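Local coordinates for protein L-threonine-O-3-phosphate decarboxylase (Porphyromonas gingivalis, PDB 3FKD) that probably acts as a pyridoxal 5'-phosphate-dependent decarboxylase of L-threonine O-3-phosphate and belongs to the class I and II aminotransferase family, at residues T247-I250 against R251-Q254; L292-Y295 against M296-Y300; L330-K333 against A334-F338. All blocks are in the same frame, centred on the assembly; numbering follows the deposited sequence.

How the interactions relate
The three contacts follow one another along the chain and are all local, each within one helix or the residues flanking it. Interaction 1 starts helix 250-266, interaction 2 covers the last turns of helix 289-298 and the residues just after it, and interaction 3 lies within helix 325-339. Interactions 2 and 3 touch, with centres about 10 Å apart, where their helices pack together beside strand 302-306 of the five-stranded sheet. Interaction 1 stands apart, its centre about 28 Å from that of interaction 2 and 25 Å from that of interaction 3, but its helix runs on to meet helix 325-339 through Phe260, Ala263 and Leu264. Helix 325-339 thus packs against both of the others, consistent with the smaller domain of this enzyme family.

Interaction 1 of 3, residues T247-I250 against R251-Q254; sequences TLPI and RKWQ
Leu248 and Ile250 both reach the benzo part of the Trp253 indole and meet the same atom of it. Leu248 comes from the loop before the helix, its CD2 3.7 Å from Trp253 CE3, while Ile250, in the first turn, brings CD1 to 4.0 Å from that CE3. Both methyls approach obliquely. Ile250 reaches the ring because CG1 is anti to the backbone N (chi1 -169°) and CD1 then extends this longer branch, while CG2 sits between the backbone N and the carbonyl carbon, near Arg251 N.

Between these two residues Pro249 holds the N-cap position, where a residue without an amide hydrogen costs the helix nothing. It is also the centre of an inverse gamma turn, closed by a weak bond from Ile250 N to Leu248 O. Its carbonyl turns into the helix and accepts from Trp253 N at 3.2 Å, and the next bond, Gln254 N to Ile250 O, is 2.9 Å long. Lys252, bent at chi2, lays its CD 4.0 Å from Pro249 CB.

The polar ends look elsewhere: Trp253 NE1 donates to Thr322 O and Gln254 NE2 bonds to Thr174 OG1. The buried indole therefore has two methyls beside its benzo atom CE3, the Trp25 and Phe172 rings also meeting it, and its N-H satisfied, which should fix its rotation as the helix begins.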
ATOM      1  N   THR A 247       5.779   3.486 -24.556  1.00 24.53           N
ATOM      2  CA  THR A 247       6.457   4.748 -24.838  1.00 26.92           C
ATOM      3  C   THR A 247       5.452   5.891 -25.071  1.00 26.52           C
ATOM      4  O   THR A 247       4.441   5.732 -25.755  1.00 27.30           O
ATOM      5  CB  THR A 247       7.344   4.593 -26.055  1.00 26.63           C
ATOM      6  OG1 THR A 247       8.465   3.775 -25.690  1.00 24.41           O
ATOM      7  CG2 THR A 247       7.793   5.975 -26.613  1.00 23.13           C
ATOM      8  N   LEU A 248       5.735   7.036 -24.488  1.00 22.86           N
ATOM      9  CA  LEU A 248       4.755   8.113 -24.439  1.00 25.77           C
ATOM     10  C   LEU A 248       4.997   9.094 -25.583  1.00 23.83           C
ATOM     11  O   LEU A 248       6.144   9.448 -25.842  1.00 24.87           O
ATOM     12  CB  LEU A 248       4.903   8.819 -23.082  1.00 25.57           C
ATOM     13  CG  LEU A 248       3.903   9.805 -22.508  1.00 24.36           C
ATOM     14  CD1 LEU A 248       4.475  10.180 -21.162  1.00 24.32           C
ATOM     15  CD2 LEU A 248       3.726  11.051 -23.405  1.00 23.97           C
ATOM     16  N   PRO A 249       3.935   9.549 -26.268  1.00 23.06           N
ATOM     17  CA  PRO A 249       4.177  10.461 -27.397  1.00 24.45           C
ATOM     18  C   PRO A 249       4.435  11.868 -26.899  1.00 25.98           C
ATOM     19  O   PRO A 249       3.531  12.710 -26.953  1.00 28.38           O
ATOM     20  CB  PRO A 249       2.855  10.425 -28.184  1.00 25.24           C
ATOM     21  CG  PRO A 249       1.842   9.780 -27.283  1.00 22.81           C
ATOM     22  CD  PRO A 249       2.506   9.447 -25.959  1.00 25.16           C
ATOM     23  N   ILE A 250       5.646  12.120 -26.415  1.00 26.36           N
ATOM     24  CA  ILE A 250       5.939  13.360 -25.732  1.00 26.60           C
ATOM     25  C   ILE A 250       6.084  14.586 -26.656  1.00 28.08           C
ATOM     26  O   ILE A 250       5.738  15.684 -26.236  1.00 26.98           O
ATOM     27  CB  ILE A 250       7.147  13.251 -24.781  1.00 25.75           C
ATOM     28  CG1 ILE A 250       7.229  14.509 -23.901  1.00 26.36           C
ATOM     29  CG2 ILE A 250       8.433  13.042 -25.557  1.00 25.74           C
ATOM     30  CD1 ILE A 250       5.958  14.836 -23.189  1.00 22.59           C
ATOM     31  N   ARG A 251       6.569  14.416 -27.888  1.00 27.65           N
ATOM     32  CA  ARG A 251       6.685  15.573 -28.783  1.00 31.22           C
ATOM     33  C   ARG A 251       5.309  16.075 -29.148  1.00 29.08           C
ATOM     34  O   ARG A 251       5.006  17.260 -29.029  1.00 27.52           O
ATOM     35  CB  ARG A 251       7.472  15.268 -30.051  1.00 33.57           C
ATOM     36  CG  ARG A 251       8.920  15.041 -29.780  1.00 39.04           C
ATOM     37  CD  ARG A 251       9.809  15.560 -30.891  1.00 44.75           C
ATOM     38  NE  ARG A 251      11.104  15.963 -30.341  1.00 54.19           N
ATOM     39  CZ  ARG A 251      11.980  15.125 -29.777  1.00 55.74           C
ATOM     40  NH1 ARG A 251      11.713  13.813 -29.697  1.00 49.40           N
ATOM     41  NH2 ARG A 251      13.124  15.606 -29.289  1.00 52.61           N
ATOM     42  N   LYS A 252       4.459  15.155 -29.547  1.00 27.84           N
ATOM     43  CA  LYS A 252       3.120  15.536 -29.918  1.00 29.22           C
ATOM     44  C   LYS A 252       2.317  16.162 -28.728  1.00 27.59           C
ATOM     45  O   LYS A 252       1.570  17.127 -28.891  1.00 27.88           O
ATOM     46  CB  LYS A 252       2.464  14.327 -30.590  1.00 31.13           C
ATOM     47  CG  LYS A 252       0.973  14.286 -30.564  1.00 32.46           C
ATOM     48  CD  LYS A 252       0.473  13.477 -29.357  1.00 30.83           C
ATOM     49  CE  LYS A 252      -0.937  13.019 -29.640  1.00 35.42           C
ATOM     50  NZ  LYS A 252      -1.092  12.740 -31.141  1.00 40.44           N
ATOM     51  N   TRP A 253       2.490  15.635 -27.525  1.00 27.57           N
ATOM     52  CA  TRP A 253       1.851  16.225 -26.355  1.00 26.77           C
ATOM     53  C   TRP A 253       2.382  17.643 -26.024  1.00 25.42           C
ATOM     54  O   TRP A 253       1.627  18.547 -25.701  1.00 24.64           O
ATOM     55  CB  TRP A 253       2.084  15.317 -25.159  1.00 25.01           C
ATOM     56  CG  TRP A 253       1.087  15.480 -24.043  1.00 25.13           C
ATOM     57  CD1 TRP A 253      -0.113  16.146 -24.081  1.00 23.32           C
ATOM     58  CD2 TRP A 253       1.189  14.902 -22.735  1.00 23.84           C
ATOM     59  NE1 TRP A 253      -0.743  16.047 -22.864  1.00 22.40           N
ATOM     60  CE2 TRP A 253       0.021  15.266 -22.027  1.00 23.11           C
ATOM     61  CE3 TRP A 253       2.145  14.094 -22.095  1.00 21.70           C
ATOM     62  CZ2 TRP A 253      -0.209  14.854 -20.707  1.00 22.38           C
ATOM     63  CZ3 TRP A 253       1.923  13.703 -20.791  1.00 22.47           C
ATOM     64  CH2 TRP A 253       0.753  14.086 -20.104  1.00 21.99           C
ATOM     65  N   GLN A 254       3.697  17.782 -26.079  1.00 25.53           N
ATOM     66  CA  GLN A 254       4.433  18.991 -25.764  1.00 25.96           C
ATOM     67  C   GLN A 254       3.991  20.066 -26.748  1.00 27.18           C
ATOM     68  O   GLN A 254       3.737  21.202 -26.380  1.00 27.92           O
ATOM     69  CB  GLN A 254       5.915  18.669 -25.962  1.00 26.87           C
ATOM     70  CG  GLN A 254       6.944  19.425 -25.200  1.00 30.39           C
ATOM     71  CD  GLN A 254       8.247  18.604 -25.091  1.00 36.79           C
ATOM     72  OE1 GLN A 254       8.802  18.379 -23.984  1.00 34.75           O
ATOM     73  NE2 GLN A 254       8.717  18.111 -26.245  1.00 39.10           N
TER

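Interaction 2 of 3, residues L292-Y295 against M296-Y300; sequences LKKY and MLEEY
Tyr295 forms the broad flat bump of this contact, and residues 296, 299 and 300 shape the hollow around it. With CG anti to the backbone N, its ring is carried out beside the next turn of the helix. Glu299 lies over one face: its CG is 4.0 Å from the Tyr295 ring centroid and 29° off the normal, a CH-pi contact made by the aliphatic part of an acidic side chain that is bent at chi2. Selenomethionine Met296 approaches the rim instead, with SE 5.3 Å from the Tyr295 centroid and 85° from the ring normal, a Met-aromatic contact at the edge. Tyr300 runs alongside Tyr295 and points the same way, but the two planes are tilted by 44°, so the rings neither stack nor meet edge to face; Tyr295 OH comes near the edge of the Tyr300 ring, 3.6 Å from CE2.

Elsewhere Leu292 CD1 lies against Met296 CG at 3.8 Å, a branched leucine beside the longer, bent selenomethionine chain, the two side by side and pointing the same way. On the exposed flank the carboxylate of Glu298 rests against the hydrocarbon of Lys294, with OE2 3.3 Å from CG; Lys294 NZ remains 4.3 Å from Glu298 OE2, too far for a salt bridge, though the opposite charges probably still attract. Backbone bonds such as Glu298 N to Lys294 O (2.8 Å) keep the turns in step.

The apolar side turns inward. Leu292 and Met296 pack on Ile304 and Met302 of strand 302-306, respectively, and on helix 325-339 Met296 meets Phe331 and Ala334 while Phe338 sets its ring edge-to-face with Tyr295.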
ATOM      1  N   LEU A 292     -13.766  29.231 -10.786  1.00 32.71           N
ATOM      2  CA  LEU A 292     -13.538  28.696 -12.126  1.00 33.65           C
ATOM      3  C   LEU A 292     -13.866  27.207 -12.245  1.00 33.42           C
ATOM      4  O   LEU A 292     -14.486  26.794 -13.232  1.00 33.20           O
ATOM      5  CB  LEU A 292     -12.104  28.954 -12.602  1.00 33.46           C
ATOM      6  CG  LEU A 292     -11.797  28.616 -14.074  1.00 36.38           C
ATOM      7  CD1 LEU A 292     -12.762  29.290 -15.066  1.00 33.91           C
ATOM      8  CD2 LEU A 292     -10.370  28.998 -14.419  1.00 35.55           C
ATOM      9  N   LYS A 293     -13.474  26.429 -11.233  1.00 30.98           N
ATOM     10  CA  LYS A 293     -13.552  24.971 -11.272  1.00 32.62           C
ATOM     11  C   LYS A 293     -14.990  24.439 -11.201  1.00 33.20           C
ATOM     12  O   LYS A 293     -15.323  23.403 -11.791  1.00 33.17           O
ATOM     13  CB  LYS A 293     -12.710  24.360 -10.130  1.00 30.76           C
ATOM     14  CG  LYS A 293     -12.968  22.886  -9.883  1.00 26.79           C
ATOM     15  CD  LYS A 293     -12.269  22.357  -8.615  1.00 30.71           C
ATOM     16  CE  LYS A 293     -12.430  20.808  -8.451  1.00 28.32           C
ATOM     17  NZ  LYS A 293     -12.270  20.412  -7.032  1.00 31.30           N
ATOM     18  N   LYS A 294     -15.819  25.143 -10.446  1.00 31.94           N
ATOM     19  CA  LYS A 294     -17.226  24.814 -10.304  1.00 34.01           C
ATOM     20  C   LYS A 294     -18.030  25.067 -11.602  1.00 33.30           C
ATOM     21  O   LYS A 294     -18.932  24.304 -11.961  1.00 33.11           O
ATOM     22  CB  LYS A 294     -17.790  25.635  -9.157  1.00 33.56           C
ATOM     23  CG  LYS A 294     -19.248  25.442  -8.931  1.00 39.98           C
ATOM     24  CD  LYS A 294     -19.917  26.755  -8.522  1.00 43.47           C
ATOM     25  CE  LYS A 294     -21.208  26.502  -7.772  1.00 45.91           C
ATOM     26  NZ  LYS A 294     -20.898  26.114  -6.370  1.00 45.66           N
ATOM     27  N   TYR A 295     -17.683  26.145 -12.292  1.00 31.19           N
ATOM     28  CA  TYR A 295     -18.308  26.549 -13.553  1.00 32.27           C
ATOM     29  C   TYR A 295     -17.979  25.569 -14.706  1.00 33.78           C
ATOM     30  O   TYR A 295     -18.864  24.950 -15.291  1.00 33.68           O
ATOM     31  CB  TYR A 295     -17.777  27.938 -13.882  1.00 33.43           C
ATOM     32  CG  TYR A 295     -18.202  28.509 -15.209  1.00 37.53           C
ATOM     33  CD1 TYR A 295     -19.386  29.243 -15.317  1.00 39.53           C
ATOM     34  CD2 TYR A 295     -17.413  28.357 -16.349  1.00 37.44           C
ATOM     35  CE1 TYR A 295     -19.791  29.790 -16.515  1.00 38.61           C
ATOM     36  CE2 TYR A 295     -17.812  28.897 -17.560  1.00 39.08           C
ATOM     37  CZ  TYR A 295     -19.008  29.618 -17.631  1.00 41.16           C
ATOM     38  OH  TYR A 295     -19.438  30.168 -18.817  1.00 42.46           O
HETATM   39  N   MSE A 296     -16.690  25.452 -15.012  1.00 32.11           N
HETATM   40  CA  MSE A 296     -16.166  24.472 -15.924  1.00 32.51           C
HETATM   41  C   MSE A 296     -16.768  23.067 -15.714  1.00 30.45           C
HETATM   42  O   MSE A 296     -17.067  22.371 -16.664  1.00 26.51           O
HETATM   43  CB  MSE A 296     -14.646  24.443 -15.790  1.00 31.30           C
HETATM   44  CG  MSE A 296     -13.994  25.780 -16.056  1.00 32.04           C
HETATM   45 SE   MSE A 296     -14.273  26.386 -17.929  1.00 54.04          SE
HETATM   46  CE  MSE A 296     -12.968  25.182 -18.795  1.00 36.70           C
ATOM     47  N   LEU A 297     -16.969  22.682 -14.462  1.00 30.41           N
ATOM     48  CA  LEU A 297     -17.558  21.387 -14.160  1.00 29.44           C
ATOM     49  C   LEU A 297     -19.064  21.380 -14.413  1.00 30.32           C
ATOM     50  O   LEU A 297     -19.564  20.602 -15.220  1.00 31.79           O
ATOM     51  CB  LEU A 297     -17.239  20.917 -12.732  1.00 27.68           C
ATOM     52  CG  LEU A 297     -17.719  19.473 -12.514  1.00 28.43           C
ATOM     53  CD1 LEU A 297     -16.950  18.510 -13.391  1.00 27.88           C
ATOM     54  CD2 LEU A 297     -17.662  19.051 -11.095  1.00 24.40           C
ATOM     55  N   GLU A 298     -19.783  22.267 -13.748  1.00 32.49           N
ATOM     56  CA  GLU A 298     -21.228  22.354 -13.925  1.00 33.42           C
ATOM     57  C   GLU A 298     -21.700  22.830 -15.303  1.00 32.48           C
ATOM     58  O   GLU A 298     -22.565  22.201 -15.912  1.00 32.99           O
ATOM     59  CB  GLU A 298     -21.831  23.186 -12.797  1.00 33.45           C
ATOM     60  CG  GLU A 298     -21.588  22.486 -11.485  1.00 35.70           C
ATOM     61  CD  GLU A 298     -21.710  23.394 -10.264  1.00 46.01           C
ATOM     62  OE1 GLU A 298     -22.196  24.564 -10.400  1.00 46.97           O
ATOM     63  OE2 GLU A 298     -21.309  22.920  -9.162  1.00 44.76           O
ATOM     64  N   GLU A 299     -21.129  23.915 -15.805  1.00 30.84           N
ATOM     65  CA  GLU A 299     -21.571  24.443 -17.093  1.00 34.06           C
ATOM     66  C   GLU A 299     -21.024  23.639 -18.267  1.00 34.16           C
ATOM     67  O   GLU A 299     -21.725  23.357 -19.228  1.00 33.23           O
ATOM     68  CB  GLU A 299     -21.170  25.911 -17.260  1.00 34.57           C
ATOM     69  CG  GLU A 299     -21.898  26.821 -16.334  1.00 34.78           C
ATOM     70  CD  GLU A 299     -23.355  26.416 -16.167  1.00 41.78           C
ATOM     71  OE1 GLU A 299     -24.077  26.310 -17.209  1.00 43.03           O
ATOM     72  OE2 GLU A 299     -23.774  26.203 -14.990  1.00 40.78           O
ATOM     73  N   TYR A 300     -19.764  23.265 -18.183  1.00 32.78           N
ATOM     74  CA  TYR A 300     -19.106  22.722 -19.352  1.00 32.34           C
ATOM     75  C   TYR A 300     -18.522  21.286 -19.207  1.00 30.97           C
ATOM     76  O   TYR A 300     -17.839  20.813 -20.106  1.00 29.49           O
ATOM     77  CB  TYR A 300     -18.048  23.725 -19.808  1.00 32.79           C
ATOM     78  CG  TYR A 300     -18.617  24.872 -20.612  1.00 36.23           C
ATOM     79  CD1 TYR A 300     -18.790  24.747 -21.990  1.00 35.89           C
ATOM     80  CD2 TYR A 300     -18.969  26.083 -20.008  1.00 35.25           C
ATOM     81  CE1 TYR A 300     -19.300  25.771 -22.743  1.00 36.75           C
ATOM     82  CE2 TYR A 300     -19.494  27.117 -20.754  1.00 36.98           C
ATOM     83  CZ  TYR A 300     -19.656  26.959 -22.128  1.00 41.02           C
ATOM     84  OH  TYR A 300     -20.168  27.978 -22.912  1.00 40.19           O
TER

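Interaction 3 of 3, residues L330-K333 against A334-F338; sequences LFIK and ALETF
Leu330 opens the contact through its backbone, its O accepting a weak hydrogen bond from Ala334 N at 3.3 Å. Alanine suits the position facing this turn: its small CB sits just 3.4 Å from Phe331 O and leaves room for Met296 of helix 289-298 and Met302 of strand 302-306, which touch it.

Phe331, one residue on, adds a side-chain contact to Leu335, with CE2 3.8 Å from Leu335 CD2. Four residues apart, they share one buried flank, and with both CG atoms anti to their backbone N (chi1 166° and -176°) they run side by side, pointing the same way. Phe331 O bonds to Leu335 N at 2.9 Å.

Ile332 belongs to this apolar side as well, while its carbonyl takes the N-H of Glu336, whose exposed side chain is extended beyond CG.

Lys333 completes the segment with an O that has two donors, both from Thr337. The amide N comes nearly straight at 2.8 Å, whereas OG1, beside the Thr337 backbone N, reaches over from 52° above the carbonyl plane at 3.1 Å.

Two kinds of chemistry thus divide the helix. Phe331, Ile332 and Leu335 offer hydrocarbon to Leu264 of helix 250-266, and Phe331 also meets Phe260 edge-to-face. On the polar side, the threonine hydroxyl spends its proton on a helix carbonyl, a bond that satisfies it within the chain and should restrain its rotation.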
ATOM      1  N   LEU A 330     -12.140  23.480 -27.202  1.00 37.87           N
ATOM      2  CA  LEU A 330     -13.406  23.612 -26.516  1.00 40.21           C
ATOM      3  C   LEU A 330     -13.275  24.066 -25.043  1.00 42.68           C
ATOM      4  O   LEU A 330     -14.245  24.543 -24.437  1.00 45.43           O
ATOM      5  CB  LEU A 330     -14.116  22.282 -26.603  1.00 39.49           C
ATOM      6  CG  LEU A 330     -15.459  22.169 -25.915  1.00 46.06           C
ATOM      7  CD1 LEU A 330     -16.282  23.422 -26.179  1.00 46.57           C
ATOM      8  CD2 LEU A 330     -16.144  20.887 -26.425  1.00 47.98           C
ATOM      9  N   PHE A 331     -12.084  23.933 -24.470  1.00 36.95           N
ATOM     10  CA  PHE A 331     -11.848  24.433 -23.128  1.00 37.47           C
ATOM     11  C   PHE A 331     -11.595  25.939 -23.163  1.00 37.81           C
ATOM     12  O   PHE A 331     -11.917  26.661 -22.227  1.00 36.86           O
ATOM     13  CB  PHE A 331     -10.677  23.679 -22.490  1.00 35.83           C
ATOM     14  CG  PHE A 331     -10.134  24.322 -21.259  1.00 32.46           C
ATOM     15  CD1 PHE A 331     -10.272  23.713 -20.031  1.00 31.57           C
ATOM     16  CD2 PHE A 331      -9.463  25.530 -21.328  1.00 33.92           C
ATOM     17  CE1 PHE A 331      -9.749  24.306 -18.884  1.00 31.77           C
ATOM     18  CE2 PHE A 331      -8.953  26.137 -20.195  1.00 31.02           C
ATOM     19  CZ  PHE A 331      -9.091  25.528 -18.978  1.00 32.43           C
ATOM     20  N   ILE A 332     -11.017  26.407 -24.262  1.00 40.14           N
ATOM     21  CA  ILE A 332     -10.808  27.837 -24.466  1.00 41.22           C
ATOM     22  C   ILE A 332     -12.123  28.661 -24.544  1.00 42.85           C
ATOM     23  O   ILE A 332     -12.196  29.765 -24.026  1.00 42.76           O
ATOM     24  CB  ILE A 332      -9.985  28.090 -25.720  1.00 41.07           C
ATOM     25  CG1 ILE A 332      -8.610  27.471 -25.569  1.00 35.02           C
ATOM     26  CG2 ILE A 332      -9.885  29.608 -25.999  1.00 39.11           C
ATOM     27  CD1 ILE A 332      -7.641  28.408 -24.943  1.00 35.36           C
ATOM     28  N   LYS A 333     -13.150  28.133 -25.201  1.00 44.39           N
ATOM     29  CA  LYS A 333     -14.449  28.792 -25.197  1.00 42.92           C
ATOM     30  C   LYS A 333     -15.024  28.724 -23.791  1.00 43.50           C
ATOM     31  O   LYS A 333     -15.421  29.740 -23.223  1.00 45.46           O
ATOM     32  CB  LYS A 333     -15.377  28.137 -26.202  1.00 39.10           C
ATOM     33  CG  LYS A 333     -14.738  28.094 -27.568  1.00 45.76           C
ATOM     34  CD  LYS A 333     -15.739  27.976 -28.719  1.00 51.43           C
ATOM     35  CE  LYS A 333     -15.044  28.296 -30.044  1.00 56.11           C
ATOM     36  NZ  LYS A 333     -15.621  27.551 -31.220  1.00 62.58           N
ATOM     37  N   ALA A 334     -15.044  27.525 -23.228  1.00 41.30           N
ATOM     38  CA  ALA A 334     -15.516  27.330 -21.878  1.00 40.16           C
ATOM     39  C   ALA A 334     -14.958  28.437 -20.994  1.00 42.48           C
ATOM     40  O   ALA A 334     -15.686  29.073 -20.248  1.00 43.67           O
ATOM     41  CB  ALA A 334     -15.086  25.973 -21.373  1.00 40.50           C
ATOM     42  N   LEU A 335     -13.660  28.673 -21.088  1.00 41.76           N
ATOM     43  CA  LEU A 335     -13.011  29.687 -20.269  1.00 42.85           C
ATOM     44  C   LEU A 335     -13.423  31.154 -20.644  1.00 43.37           C
ATOM     45  O   LEU A 335     -13.831  31.960 -19.780  1.00 41.80           O
ATOM     46  CB  LEU A 335     -11.492  29.479 -20.328  1.00 39.56           C
ATOM     47  CG  LEU A 335     -10.608  30.381 -19.470  1.00 36.24           C
ATOM     48  CD1 LEU A 335     -11.112  30.402 -18.062  1.00 35.31           C
ATOM     49  CD2 LEU A 335      -9.170  29.905 -19.553  1.00 32.84           C
ATOM     50  N   GLU A 336     -13.298  31.479 -21.924  1.00 42.02           N
ATOM     51  CA  GLU A 336     -13.711  32.766 -22.460  1.00 44.90           C
ATOM     52  C   GLU A 336     -15.099  33.124 -21.953  1.00 45.55           C
ATOM     53  O   GLU A 336     -15.354  34.246 -21.513  1.00 47.38           O
ATOM     54  CB  GLU A 336     -13.713  32.715 -23.986  1.00 42.34           C
ATOM     55  CG  GLU A 336     -13.648  34.067 -24.595  1.00 52.30           C
ATOM     56  CD  GLU A 336     -13.007  34.051 -25.985  1.00 60.30           C
ATOM     57  OE1 GLU A 336     -12.694  32.927 -26.489  1.00 58.17           O
ATOM     58  OE2 GLU A 336     -12.816  35.166 -26.553  1.00 54.58           O
ATOM     59  N   THR A 337     -15.988  32.147 -22.000  1.00 41.89           N
ATOM     60  CA  THR A 337     -17.337  32.328 -21.514  1.00 44.91           C
ATOM     61  C   THR A 337     -17.371  32.699 -20.029  1.00 43.84           C
ATOM     62  O   THR A 337     -18.190  33.511 -19.584  1.00 42.42           O
ATOM     63  CB  THR A 337     -18.129  31.056 -21.771  1.00 44.16           C
ATOM     64  OG1 THR A 337     -18.269  30.912 -23.184  1.00 46.93           O
ATOM     65  CG2 THR A 337     -19.503  31.145 -21.160  1.00 43.92           C
ATOM     66  N   PHE A 338     -16.477  32.084 -19.269  1.00 42.07           N
ATOM     67  CA  PHE A 338     -16.325  32.418 -17.872  1.00 43.41           C
ATOM     68  C   PHE A 338     -15.918  33.894 -17.724  1.00 44.18           C
ATOM     69  O   PHE A 338     -16.610  34.689 -17.113  1.00 43.27           O
ATOM     70  CB  PHE A 338     -15.296  31.510 -17.195  1.00 39.72           C
ATOM     71  CG  PHE A 338     -15.078  31.830 -15.724  1.00 40.89           C
ATOM     72  CD1 PHE A 338     -16.036  31.490 -14.774  1.00 39.01           C
ATOM     73  CD2 PHE A 338     -13.924  32.481 -15.297  1.00 38.32           C
ATOM     74  CE1 PHE A 338     -15.843  31.780 -13.436  1.00 37.14           C
ATOM     75  CE2 PHE A 338     -13.731  32.780 -13.957  1.00 38.13           C
ATOM     76  CZ  PHE A 338     -14.691  32.434 -13.027  1.00 36.94           C
TER